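Local coordinates for formate dehydrogenase (PDB 1QP8), which binds NADPH and probably acts as a D-2-hydroxyacid dehydrogenase, reducing small substrates such as glyoxylate or hydroxypyruvate, at residues A[4-9]-A[42-47]; A[84-89]-A[133-138]; A[235-240]-A[247-252]. All blocks are in the same frame, centred on the assembly; numbering follows the deposited sequence.

The three contacts follow one another along the chain, each closing before the next opens. Contact 1 stands apart: its centre is about 30 Å from those of contacts 2 and 3, and its nearest atoms are about 17 Å and 15 Å away, in the part of the fold built on strands 2-4 and 22-24. Contacts 2 and 3 belong to the Rossmann-type part with its six-stranded parallel sheet. Their centres lie about 22 Å apart, yet they touch where Phe89 CE2 packs 3.7 Å from Asp235 OD2. Both also reach NADPH and the second subunit, so cofactor binding and dimer packing meet in this region, whereas contact 1 is a local polar contact away from the cofactor.

Contact 1 (A[4-9]-A[42-47]); sequences YVNFEL and AEELAK
Asn6 and Glu44 have the nearest alpha carbons across the contact, 9.7 Å apart, so side chains rather than backbones close the distance between the loop leaving strand 2-4 and helix 42-47. Tyr4 OH donates a hydrogen bond to Glu44 OE2 (2.4 Å, very short as modelled). The oxygen OE2 lies at the edge of the phenol ring, near its plane, while the carboxylate plane stands 82° to the ring. Glu44 gets there on a chain extended beyond CG, with CG anti to the carbonyl carbon (chi1 -78°). Asn6 comes up across the same carboxylate, its CB 3.7 Å from Glu44 OE2. The other oxygen, Glu44 OE1, accepts a hydrogen bond from the backbone N of Thr41, just before the helix, and these two bonds limit how far the carboxylate can turn. An alanine at Glu44 is likely to leave the Tyr4 hydroxyl and the Thr41 amide without this acceptor. Around the contact, Val5 is backbone-bonded to Val24 of strand 22-24, Asn6 packs on Val37, Leu45 on Ile69, and Leu9 rests against helix 11-18.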
loop_
_atom_site.group_PDB
_atom_site.type_symbol
_atom_site.label_atom_id
_atom_site.label_comp_id
_atom_site.label_asym_id
_atom_site.label_seq_id
_atom_site.Cartn_x
_atom_site.Cartn_y
_atom_site.Cartn_z
ATOM N N TYR A 4 13.894 18.141 33.541
ATOM C CA TYR A 4 12.726 17.507 34.130
ATOM C C TYR A 4 12.299 16.460 33.124
ATOM O O TYR A 4 12.406 16.674 31.924
ATOM C CB TYR A 4 11.619 18.537 34.315
ATOM C CG TYR A 4 10.294 17.975 34.796
ATOM C CD1 TYR A 4 10.177 17.372 36.046
ATOM C CD2 TYR A 4 9.149 18.071 34.009
ATOM C CE1 TYR A 4 8.950 16.885 36.496
ATOM C CE2 TYR A 4 7.929 17.590 34.448
ATOM C CZ TYR A 4 7.833 17.001 35.689
ATOM O OH TYR A 4 6.614 16.549 36.131
ATOM N N VAL A 5 11.843 15.315 33.609
ATOM C CA VAL A 5 11.407 14.246 32.718
ATOM C C VAL A 5 10.197 13.622 33.376
ATOM O O VAL A 5 10.263 13.193 34.527
ATOM C CB VAL A 5 12.500 13.161 32.534
ATOM C CG1 VAL A 5 12.049 12.149 31.518
ATOM C CG2 VAL A 5 13.805 13.784 32.079
ATOM N N ASN A 6 9.085 13.570 32.660
ATOM C CA ASN A 6 7.899 13.007 33.260
ATOM C C ASN A 6 7.392 11.727 32.643
ATOM O O ASN A 6 6.205 11.430 32.734
ATOM C CB ASN A 6 6.785 14.058 33.298
ATOM C CG ASN A 6 6.452 14.615 31.941
ATOM O OD1 ASN A 6 5.708 15.595 31.837
ATOM N ND2 ASN A 6 6.983 14.001 30.889
ATOM N N PHE A 7 8.275 10.949 32.032
ATOM C CA PHE A 7 7.834 9.698 31.432
ATOM C C PHE A 7 8.966 8.683 31.419
ATOM O O PHE A 7 10.139 9.077 31.497
ATOM C CB PHE A 7 7.324 9.959 30.017
ATOM C CG PHE A 7 8.389 10.403 29.061
ATOM C CD1 PHE A 7 9.094 9.467 28.304
ATOM C CD2 PHE A 7 8.681 11.754 28.907
ATOM C CE1 PHE A 7 10.070 9.873 27.402
ATOM C CE2 PHE A 7 9.653 12.170 28.009
ATOM C CZ PHE A 7 10.350 11.228 27.254
ATOM N N GLU A 8 8.619 7.392 31.332
ATOM C CA GLU A 8 9.607 6.300 31.318
ATOM C C GLU A 8 10.640 6.481 30.210
ATOM O O GLU A 8 10.286 6.583 29.041
ATOM C CB GLU A 8 8.905 4.955 31.132
ATOM C CG GLU A 8 8.182 4.445 32.367
ATOM C CD GLU A 8 9.070 3.608 33.274
ATOM O OE1 GLU A 8 9.518 2.524 32.832
ATOM O OE2 GLU A 8 9.313 4.033 34.427
ATOM N N LEU A 9 11.916 6.510 30.569
ATOM C CA LEU A 9 12.955 6.694 29.567
ATOM C C LEU A 9 13.734 5.451 29.184
ATOM O O LEU A 9 14.203 4.717 30.044
ATOM C CB LEU A 9 13.978 7.728 30.038
ATOM C CG LEU A 9 13.740 9.225 29.881
ATOM C CD1 LEU A 9 15.012 9.948 30.255
ATOM C CD2 LEU A 9 13.370 9.554 28.451
ATOM N N ALA A 42 -0.380 22.512 33.401
ATOM C CA ALA A 42 -0.094 23.832 33.917
ATOM C C ALA A 42 0.428 23.696 35.340
ATOM O O ALA A 42 1.156 24.567 35.819
ATOM C CB ALA A 42 -1.331 24.678 33.897
ATOM N N GLU A 43 0.068 22.601 36.009
ATOM C CA GLU A 43 0.523 22.377 37.373
ATOM C C GLU A 43 2.036 22.214 37.349
ATOM O O GLU A 43 2.731 22.740 38.215
ATOM C CB GLU A 43 -0.126 21.131 37.987
ATOM C CG GLU A 43 -1.250 20.512 37.172
ATOM C CD GLU A 43 -2.334 21.501 36.820
ATOM O OE1 GLU A 43 -2.857 22.163 37.740
ATOM O OE2 GLU A 43 -2.667 21.613 35.621
ATOM N N GLU A 44 2.555 21.493 36.359
ATOM C CA GLU A 44 4.002 21.312 36.264
ATOM C C GLU A 44 4.668 22.614 35.819
ATOM O O GLU A 44 5.719 22.993 36.332
ATOM C CB GLU A 44 4.356 20.212 35.262
ATOM C CG GLU A 44 4.171 18.816 35.765
ATOM C CD GLU A 44 3.986 17.831 34.628
ATOM O OE1 GLU A 44 3.022 18.021 33.832
ATOM O OE2 GLU A 44 4.796 16.870 34.528
ATOM N N LEU A 45 4.054 23.299 34.861
ATOM C CA LEU A 45 4.622 24.542 34.371
ATOM C C LEU A 45 4.800 25.601 35.451
ATOM O O LEU A 45 5.745 26.397 35.407
ATOM C CB LEU A 45 3.773 25.095 33.227
ATOM C CG LEU A 45 4.064 24.449 31.870
ATOM C CD1 LEU A 45 3.282 25.131 30.773
ATOM C CD2 LEU A 45 5.540 24.556 31.574
ATOM N N ALA A 46 3.912 25.611 36.435
ATOM C CA ALA A 46 4.014 26.613 37.483
ATOM C C ALA A 46 5.209 26.383 38.387
ATOM O O ALA A 46 5.747 27.328 38.968
ATOM C CB ALA A 46 2.755 26.641 38.298
ATOM N N LYS A 47 5.628 25.132 38.503
ATOM C CA LYS A 47 6.760 24.799 39.356
ATOM C C LYS A 47 8.109 25.063 38.709
ATOM O O LYS A 47 9.136 24.998 39.387
ATOM C CB LYS A 47 6.694 23.333 39.764
ATOM C CG LYS A 47 5.446 22.963 40.530
ATOM C CD LYS A 47 5.435 21.476 40.795
ATOM C CE LYS A 47 4.499 21.100 41.926
ATOM N NZ LYS A 47 4.692 19.665 42.288
#

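Contact 2 (A[84-89]-A[133-138]); sequences DAVAEF and GEIGTR. With NDP (NADPH dihydro-nicotinamide-adenine-dinucleotide phosphate), chain C.
Ile135 and Arg138 meet helix 83-98 from the start of helix 135-145, which follows the glycine-rich turn of the Rossmann-type cofactor site; Gly133 and Gly136 fit its GxGxxG pattern. Ala87 and Ile135 have the nearest CA atoms across the two segments, 5.4 Å apart. On the cofactor side, Val86 CG1 packs against Ile135 CD1 at 3.7 Å. The other Val86 branch, CG2, lies anti to its carbonyl carbon and reaches 3.9 Å from C4N of the NADPH nicotinamide, the carbon that carries the hydride. Ile135 N donates to NADPH O1N (2.8 Å, 155° at the hydrogen). Away from the cofactor, Ala87 CB touches Arg138 CB at 3.9 Å, and Arg138 NH1 forms a salt bridge to Asp84 OD1 at 2.6 Å. Its hydrogen bond is weak, bent to 118°, and the carboxylate and guanidinium planes stand 87° apart. Arg138 also grips Glu134 side-on, in its own plane, through NE to the backbone O (2.6 Å) and NH2 to OE1 (3.1 Å). These two bonds hold the guanidinium in place, where it would probably offset part of the negative charge of Asp84 and Glu134, while the cofactor phosphate is met by a backbone amide at the helix start.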
loop_
_atom_site.group_PDB
_atom_site.type_symbol
_atom_site.label_atom_id
_atom_site.label_comp_id
_atom_site.label_asym_id
_atom_site.label_seq_id
_atom_site.Cartn_x
_atom_site.Cartn_y
_atom_site.Cartn_z
ATOM N N ASP A 84 8.789 8.020 8.432
ATOM C CA ASP A 84 8.683 6.808 7.646
ATOM C C ASP A 84 7.552 5.916 8.109
ATOM O O ASP A 84 6.696 5.542 7.311
ATOM C CB ASP A 84 10.005 6.061 7.658
ATOM C CG ASP A 84 11.121 6.878 7.043
ATOM O OD1 ASP A 84 11.007 7.249 5.853
ATOM O OD2 ASP A 84 12.111 7.163 7.751
ATOM N N ALA A 85 7.525 5.589 9.396
ATOM C CA ALA A 85 6.480 4.720 9.938
ATOM C C ALA A 85 5.085 5.201 9.545
ATOM O O ALA A 85 4.309 4.467 8.930
ATOM C CB ALA A 85 6.596 4.647 11.460
ATOM N N VAL A 86 4.776 6.436 9.913
ATOM C CA VAL A 86 3.486 7.029 9.607
ATOM C C VAL A 86 3.250 7.054 8.095
ATOM O O VAL A 86 2.121 6.891 7.620
ATOM C CB VAL A 86 3.422 8.465 10.142
ATOM C CG1 VAL A 86 2.033 9.050 9.919
ATOM C CG2 VAL A 86 3.790 8.478 11.607
ATOM N N ALA A 87 4.325 7.271 7.344
ATOM C CA ALA A 87 4.235 7.307 5.894
ATOM C C ALA A 87 3.672 5.988 5.362
ATOM O O ALA A 87 2.612 5.982 4.731
ATOM C CB ALA A 87 5.598 7.576 5.293
ATOM N N GLU A 88 4.359 4.873 5.618
ATOM C CA GLU A 88 3.872 3.581 5.134
ATOM C C GLU A 88 2.467 3.283 5.636
ATOM O O GLU A 88 1.669 2.647 4.942
ATOM C CB GLU A 88 4.771 2.407 5.558
ATOM C CG GLU A 88 5.976 2.720 6.417
ATOM C CD GLU A 88 6.729 1.449 6.834
ATOM O OE1 GLU A 88 6.177 0.636 7.619
ATOM O OE2 GLU A 88 7.874 1.261 6.372
ATOM N N PHE A 89 2.161 3.734 6.844
ATOM C CA PHE A 89 0.845 3.474 7.388
ATOM C C PHE A 89 -0.238 4.169 6.559
ATOM O O PHE A 89 -1.310 3.606 6.328
ATOM C CB PHE A 89 0.767 3.929 8.849
ATOM C CG PHE A 89 -0.314 3.250 9.629
ATOM C CD1 PHE A 89 -0.133 1.967 10.113
ATOM C CD2 PHE A 89 -1.535 3.874 9.836
ATOM C CE1 PHE A 89 -1.165 1.300 10.801
ATOM C CE2 PHE A 89 -2.576 3.229 10.518
ATOM C CZ PHE A 89 -2.390 1.936 11.001
ATOM N N GLY A 133 6.117 17.791 3.260
ATOM C CA GLY A 133 7.282 17.618 4.102
ATOM C C GLY A 133 7.139 16.613 5.231
ATOM O O GLY A 133 6.165 16.620 5.979
ATOM N N GLU A 134 8.160 15.765 5.336
ATOM C CA GLU A 134 8.286 14.704 6.331
ATOM C C GLU A 134 7.388 13.532 6.017
ATOM O O GLU A 134 7.832 12.548 5.433
ATOM C CB GLU A 134 8.023 15.241 7.736
ATOM C CG GLU A 134 9.125 16.183 8.242
ATOM C CD GLU A 134 10.568 15.714 7.910
ATOM O OE1 GLU A 134 10.774 14.554 7.487
ATOM O OE2 GLU A 134 11.509 16.521 8.084
ATOM N N ILE A 135 6.128 13.633 6.410
ATOM C CA ILE A 135 5.172 12.580 6.118
ATOM C C ILE A 135 4.567 12.897 4.756
ATOM O O ILE A 135 4.693 12.111 3.806
ATOM C CB ILE A 135 4.054 12.533 7.182
ATOM C CG1 ILE A 135 4.650 12.108 8.533
ATOM C CG2 ILE A 135 2.908 11.626 6.708
ATOM C CD1 ILE A 135 3.700 12.318 9.720
ATOM N N GLY A 136 3.933 14.064 4.663
ATOM C CA GLY A 136 3.304 14.471 3.421
ATOM C C GLY A 136 4.165 14.160 2.223
ATOM O O GLY A 136 3.727 13.513 1.273
ATOM N N THR A 137 5.412 14.606 2.292
ATOM C CA THR A 137 6.372 14.408 1.221
ATOM C C THR A 137 6.673 12.960 0.866
ATOM O O THR A 137 6.750 12.613 -0.312
ATOM C CB THR A 137 7.705 15.101 1.550
ATOM O OG1 THR A 137 7.503 16.518 1.613
ATOM C CG2 THR A 137 8.740 14.792 0.480
ATOM N N ARG A 138 6.866 12.116 1.871
ATOM C CA ARG A 138 7.176 10.717 1.605
ATOM C C ARG A 138 6.007 10.082 0.904
ATOM O O ARG A 138 6.176 9.307 -0.042
ATOM C CB ARG A 138 7.491 9.982 2.907
ATOM C CG ARG A 138 8.818 10.412 3.502
ATOM C CD ARG A 138 9.056 9.845 4.875
ATOM N NE ARG A 138 9.786 10.811 5.695
ATOM C CZ ARG A 138 11.070 10.713 6.016
ATOM N NH1 ARG A 138 11.784 9.678 5.595
ATOM N NH2 ARG A 138 11.647 11.662 6.741
HETATM P PA NDP C . 6.105 18.787 10.092
HETATM O O1A NDP C . 5.531 19.531 11.256
HETATM O O2A NDP C . 6.330 17.649 11.009
HETATM O O5B NDP C . 4.784 19.334 9.267
HETATM C C5B NDP C . 5.103 20.574 8.515
HETATM C C4B NDP C . 4.428 20.534 7.096
HETATM O O4B NDP C . 2.980 20.840 7.096
HETATM C C3B NDP C . 4.989 21.625 6.101
HETATM O O3B NDP C . 4.688 21.259 4.766
HETATM C C2B NDP C . 4.235 22.832 6.661
HETATM O O2B NDP C . 4.231 24.076 6.063
HETATM C C1B NDP C . 2.887 22.261 6.822
HETATM N N9A NDP C . 2.053 23.045 7.673
HETATM C C8A NDP C . 2.113 23.312 9.015
HETATM N N7A NDP C . 1.106 24.084 9.423
HETATM C C5A NDP C . 0.386 24.308 8.275
HETATM C C6A NDP C . -0.813 25.073 8.024
HETATM N N6A NDP C . -1.414 25.729 9.035
HETATM N N1A NDP C . -1.291 25.105 6.719
HETATM C C2A NDP C . -0.602 24.409 5.733
HETATM N N3A NDP C . 0.499 23.694 5.881
HETATM C C4A NDP C . 0.930 23.674 7.196
HETATM O O3 NDP C . 5.593 17.537 9.295
HETATM P PN NDP C . 4.978 16.021 9.435
HETATM O O1N NDP C . 4.751 15.413 8.104
HETATM O O2N NDP C . 5.838 15.143 10.293
HETATM O O5D NDP C . 3.526 16.203 10.223
HETATM C C5D NDP C . 3.545 16.327 11.665
HETATM C C4D NDP C . 2.074 16.359 12.114
HETATM O O4D NDP C . 1.450 15.096 11.777
HETATM C C3D NDP C . 1.970 16.506 13.631
HETATM O O3D NDP C . 1.961 17.886 13.956
HETATM C C2D NDP C . 0.661 15.731 13.937
HETATM O O2D NDP C . -0.483 16.598 13.928
HETATM C C1D NDP C . 0.624 14.615 12.866
HETATM N N1N NDP C . 1.137 13.259 13.383
HETATM C C2N NDP C . 0.189 12.179 13.350
HETATM C C3N NDP C . 0.649 10.925 13.822
HETATM C C7N NDP C . -0.368 9.718 13.798
HETATM O O7N NDP C . 0.072 8.606 14.024
HETATM N N7N NDP C . -1.671 9.999 13.524
HETATM C C4N NDP C . 1.983 10.665 14.322
HETATM C C5N NDP C . 2.818 11.840 14.292
HETATM C C6N NDP C . 2.458 13.079 13.856
HETATM P P2B NDP C . 5.380 25.155 6.697
HETATM O O1X NDP C . 4.994 26.319 5.817
HETATM O O2X NDP C . 4.987 25.260 8.128
HETATM O O3X NDP C . 6.668 24.527 6.455
#

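Contact 3 (A[235-240]-A[247-252]); sequences DVWWGR and AEFFSL. With NDP (NADPH dihydro-nicotinamide-adenine-dinucleotide phosphate), chain C.
Trp237 and Phe249 have the nearest alpha carbons, 9.8 Å apart, with a type I turn from Trp237 to Arg240 on one side (Arg240 N to Trp237 O, 2.8 Å) and the short helix 247-250 on the other. Four aromatic rings fill the interval. Phe250, its CG anti to the carbonyl carbon (chi1 -46°), makes a T-shaped stack, its edge directed at one face of the Trp237 six-membered ring: the centroids are 4.7 Å apart, the planes at 87°, and Phe250 CE2 is nearest to Trp237 CH2. Phe249 touches both tryptophans, its CB 3.8 Å from Trp237 CZ3 and one face of its ring covered by Trp238 CZ3, which lies 3.8 Å from Phe249 CZ. That second pair is nearly parallel (27°) but slid, with centroids 5.1 Å apart and little overlap. Both indole nitrogens are satisfied by carbonyls outside the cluster, Trp237 NE1 by Thr258 O and Trp238 NE1 by Leu215 O, which limits how the indoles can turn. Asp235 OD1, hydrogen-bonded to Ala262 N, lies beside the nicotinamide carboxamide. The cluster packs on strand 255-257 through Trp237 and Phe250, and on helix 217-226 through Trp238 and Phe249; Met108 of the second subunit packs on Phe250.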
loop_
_atom_site.group_PDB
_atom_site.type_symbol
_atom_site.label_atom_id
_atom_site.label_comp_id
_atom_site.label_asym_id
_atom_site.label_seq_id
_atom_site.Cartn_x
_atom_site.Cartn_y
_atom_site.Cartn_z
ATOM N N ASP A 235 -6.556 7.156 11.130
ATOM C CA ASP A 235 -5.862 6.586 12.266
ATOM C C ASP A 235 -5.971 7.567 13.411
ATOM O O ASP A 235 -5.530 7.283 14.517
ATOM C CB ASP A 235 -4.391 6.377 11.939
ATOM C CG ASP A 235 -3.596 5.889 13.130
ATOM O OD1 ASP A 235 -2.692 6.621 13.610
ATOM O OD2 ASP A 235 -3.896 4.766 13.584
ATOM N N VAL A 236 -6.558 8.728 13.149
ATOM C CA VAL A 236 -6.686 9.738 14.192
ATOM C C VAL A 236 -8.122 10.198 14.355
ATOM O O VAL A 236 -8.863 10.284 13.383
ATOM C CB VAL A 236 -5.816 10.939 13.886
ATOM C CG1 VAL A 236 -5.609 11.759 15.155
ATOM C CG2 VAL A 236 -4.504 10.470 13.328
ATOM N N TRP A 237 -8.522 10.519 15.577
ATOM C CA TRP A 237 -9.905 10.896 15.778
ATOM C C TRP A 237 -10.173 12.078 16.673
ATOM O O TRP A 237 -9.339 12.436 17.505
ATOM C CB TRP A 237 -10.658 9.685 16.309
ATOM C CG TRP A 237 -10.513 8.537 15.412
ATOM C CD1 TRP A 237 -9.475 7.638 15.372
ATOM C CD2 TRP A 237 -11.368 8.223 14.313
ATOM N NE1 TRP A 237 -9.637 6.788 14.301
ATOM C CE2 TRP A 237 -10.788 7.126 13.633
ATOM C CE3 TRP A 237 -12.567 8.766 13.831
ATOM C CZ2 TRP A 237 -11.368 6.566 12.497
ATOM C CZ3 TRP A 237 -13.143 8.203 12.702
ATOM C CH2 TRP A 237 -12.541 7.115 12.048
ATOM N N TRP A 238 -11.354 12.676 16.504
ATOM C CA TRP A 238 -11.746 13.823 17.315
ATOM C C TRP A 238 -11.780 13.416 18.774
ATOM O O TRP A 238 -11.457 14.207 19.651
ATOM C CB TRP A 238 -13.111 14.343 16.874
ATOM C CG TRP A 238 -13.076 14.819 15.466
ATOM C CD1 TRP A 238 -12.708 16.056 15.026
ATOM C CD2 TRP A 238 -13.315 14.032 14.296
ATOM N NE1 TRP A 238 -12.698 16.089 13.655
ATOM C CE2 TRP A 238 -13.068 14.859 13.180
ATOM C CE3 TRP A 238 -13.713 12.705 14.081
ATOM C CZ2 TRP A 238 -13.203 14.404 11.865
ATOM C CZ3 TRP A 238 -13.850 12.248 12.768
ATOM C CH2 TRP A 238 -13.594 13.098 11.678
ATOM N N GLY A 239 -12.156 12.170 19.030
ATOM C CA GLY A 239 -12.204 11.683 20.393
ATOM C C GLY A 239 -10.829 11.656 21.026
ATOM O O GLY A 239 -10.708 11.431 22.232
ATOM N N ARG A 240 -9.795 11.865 20.215
ATOM C CA ARG A 240 -8.423 11.895 20.705
ATOM C C ARG A 240 -8.169 10.917 21.840
ATOM O O ARG A 240 -8.144 11.318 23.003
ATOM C CB ARG A 240 -8.081 13.305 21.200
ATOM C CG ARG A 240 -7.178 14.088 20.282
ATOM C CD ARG A 240 -6.767 15.428 20.866
ATOM N NE ARG A 240 -5.657 15.990 20.097
ATOM C CZ ARG A 240 -4.404 15.538 20.150
ATOM N NH1 ARG A 240 -4.093 14.521 20.948
ATOM N NH2 ARG A 240 -3.468 16.083 19.383
ATOM N N ALA A 247 -17.536 6.471 17.885
ATOM C CA ALA A 247 -18.097 5.188 17.515
ATOM C C ALA A 247 -19.116 5.284 16.389
ATOM O O ALA A 247 -19.284 4.340 15.615
ATOM C CB ALA A 247 -18.730 4.563 18.718
ATOM N N GLU A 248 -19.816 6.405 16.288
ATOM C CA GLU A 248 -20.791 6.523 15.221
ATOM C C GLU A 248 -20.137 6.475 13.849
ATOM O O GLU A 248 -20.813 6.269 12.842
ATOM C CB GLU A 248 -21.597 7.804 15.353
ATOM C CG GLU A 248 -20.790 9.065 15.452
ATOM C CD GLU A 248 -21.676 10.237 15.818
ATOM O OE1 GLU A 248 -22.519 10.634 14.986
ATOM O OE2 GLU A 248 -21.547 10.749 16.950
ATOM N N PHE A 249 -18.822 6.672 13.798
ATOM C CA PHE A 249 -18.130 6.616 12.524
ATOM C C PHE A 249 -17.807 5.169 12.211
ATOM O O PHE A 249 -18.003 4.703 11.088
ATOM C CB PHE A 249 -16.827 7.421 12.556
ATOM C CG PHE A 249 -17.003 8.896 12.255
ATOM C CD1 PHE A 249 -17.295 9.804 13.267
ATOM C CD2 PHE A 249 -16.902 9.366 10.951
ATOM C CE1 PHE A 249 -17.485 11.151 12.980
ATOM C CE2 PHE A 249 -17.091 10.711 10.660
ATOM C CZ PHE A 249 -17.384 11.601 11.675
ATOM N N PHE A 250 -17.331 4.457 13.224
ATOM C CA PHE A 250 -16.939 3.065 13.063
ATOM C C PHE A 250 -18.065 2.137 12.594
ATOM O O PHE A 250 -17.809 1.078 12.008
ATOM C CB PHE A 250 -16.337 2.562 14.375
ATOM C CG PHE A 250 -15.334 3.515 14.976
ATOM C CD1 PHE A 250 -15.211 3.639 16.360
ATOM C CD2 PHE A 250 -14.565 4.344 14.159
ATOM C CE1 PHE A 250 -14.352 4.577 16.917
ATOM C CE2 PHE A 250 -13.709 5.280 14.708
ATOM C CZ PHE A 250 -13.598 5.404 16.095
ATOM N N SER A 251 -19.311 2.533 12.832
ATOM C CA SER A 251 -20.437 1.703 12.425
ATOM C C SER A 251 -20.884 2.028 11.005
ATOM O O SER A 251 -21.852 1.440 10.492
ATOM C CB SER A 251 -21.609 1.900 13.371
ATOM O OG SER A 251 -22.041 3.242 13.300
ATOM N N LEU A 252 -20.207 2.984 10.373
ATOM C CA LEU A 252 -20.541 3.321 8.995
ATOM C C LEU A 252 -19.710 2.376 8.145
ATOM O O LEU A 252 -18.508 2.216 8.351
ATOM C CB LEU A 252 -20.223 4.789 8.701
ATOM C CG LEU A 252 -21.276 5.737 9.311
ATOM C CD1 LEU A 252 -20.778 7.181 9.424
ATOM C CD2 LEU A 252 -22.524 5.665 8.439
HETATM P PA NDP C . 6.105 18.787 10.092
HETATM O O1A NDP C . 5.531 19.531 11.256
HETATM O O2A NDP C . 6.330 17.649 11.009
HETATM O O5B NDP C . 4.784 19.334 9.267
HETATM C C5B NDP C . 5.103 20.574 8.515
HETATM C C4B NDP C . 4.428 20.534 7.096
HETATM O O4B NDP C . 2.980 20.840 7.096
HETATM C C3B NDP C . 4.989 21.625 6.101
HETATM O O3B NDP C . 4.688 21.259 4.766
HETATM C C2B NDP C . 4.235 22.832 6.661
HETATM O O2B NDP C . 4.231 24.076 6.063
HETATM C C1B NDP C . 2.887 22.261 6.822
HETATM N N9A NDP C . 2.053 23.045 7.673
HETATM C C8A NDP C . 2.113 23.312 9.015
HETATM N N7A NDP C . 1.106 24.084 9.423
HETATM C C5A NDP C . 0.386 24.308 8.275
HETATM C C6A NDP C . -0.813 25.073 8.024
HETATM N N6A NDP C . -1.414 25.729 9.035
HETATM N N1A NDP C . -1.291 25.105 6.719
HETATM C C2A NDP C . -0.602 24.409 5.733
HETATM N N3A NDP C . 0.499 23.694 5.881
HETATM C C4A NDP C . 0.930 23.674 7.196
HETATM O O3 NDP C . 5.593 17.537 9.295
HETATM P PN NDP C . 4.978 16.021 9.435
HETATM O O1N NDP C . 4.751 15.413 8.104
HETATM O O2N NDP C . 5.838 15.143 10.293
HETATM O O5D NDP C . 3.526 16.203 10.223
HETATM C C5D NDP C . 3.545 16.327 11.665
HETATM C C4D NDP C . 2.074 16.359 12.114
HETATM O O4D NDP C . 1.450 15.096 11.777
HETATM C C3D NDP C . 1.970 16.506 13.631
HETATM O O3D NDP C . 1.961 17.886 13.956
HETATM C C2D NDP C . 0.661 15.731 13.937
HETATM O O2D NDP C . -0.483 16.598 13.928
HETATM C C1D NDP C . 0.624 14.615 12.866
HETATM N N1N NDP C . 1.137 13.259 13.383
HETATM C C2N NDP C . 0.189 12.179 13.350
HETATM C C3N NDP C . 0.649 10.925 13.822
HETATM C C7N NDP C . -0.368 9.718 13.798
HETATM O O7N NDP C . 0.072 8.606 14.024
HETATM N N7N NDP C . -1.671 9.999 13.524
HETATM C C4N NDP C . 1.983 10.665 14.322
HETATM C C5N NDP C . 2.818 11.840 14.292
HETATM C C6N NDP C . 2.458 13.079 13.856
HETATM P P2B NDP C . 5.380 25.155 6.697
HETATM O O1X NDP C . 4.994 26.319 5.817
HETATM O O2X NDP C . 4.987 25.260 8.128
HETATM O O3X NDP C . 6.668 24.527 6.455
#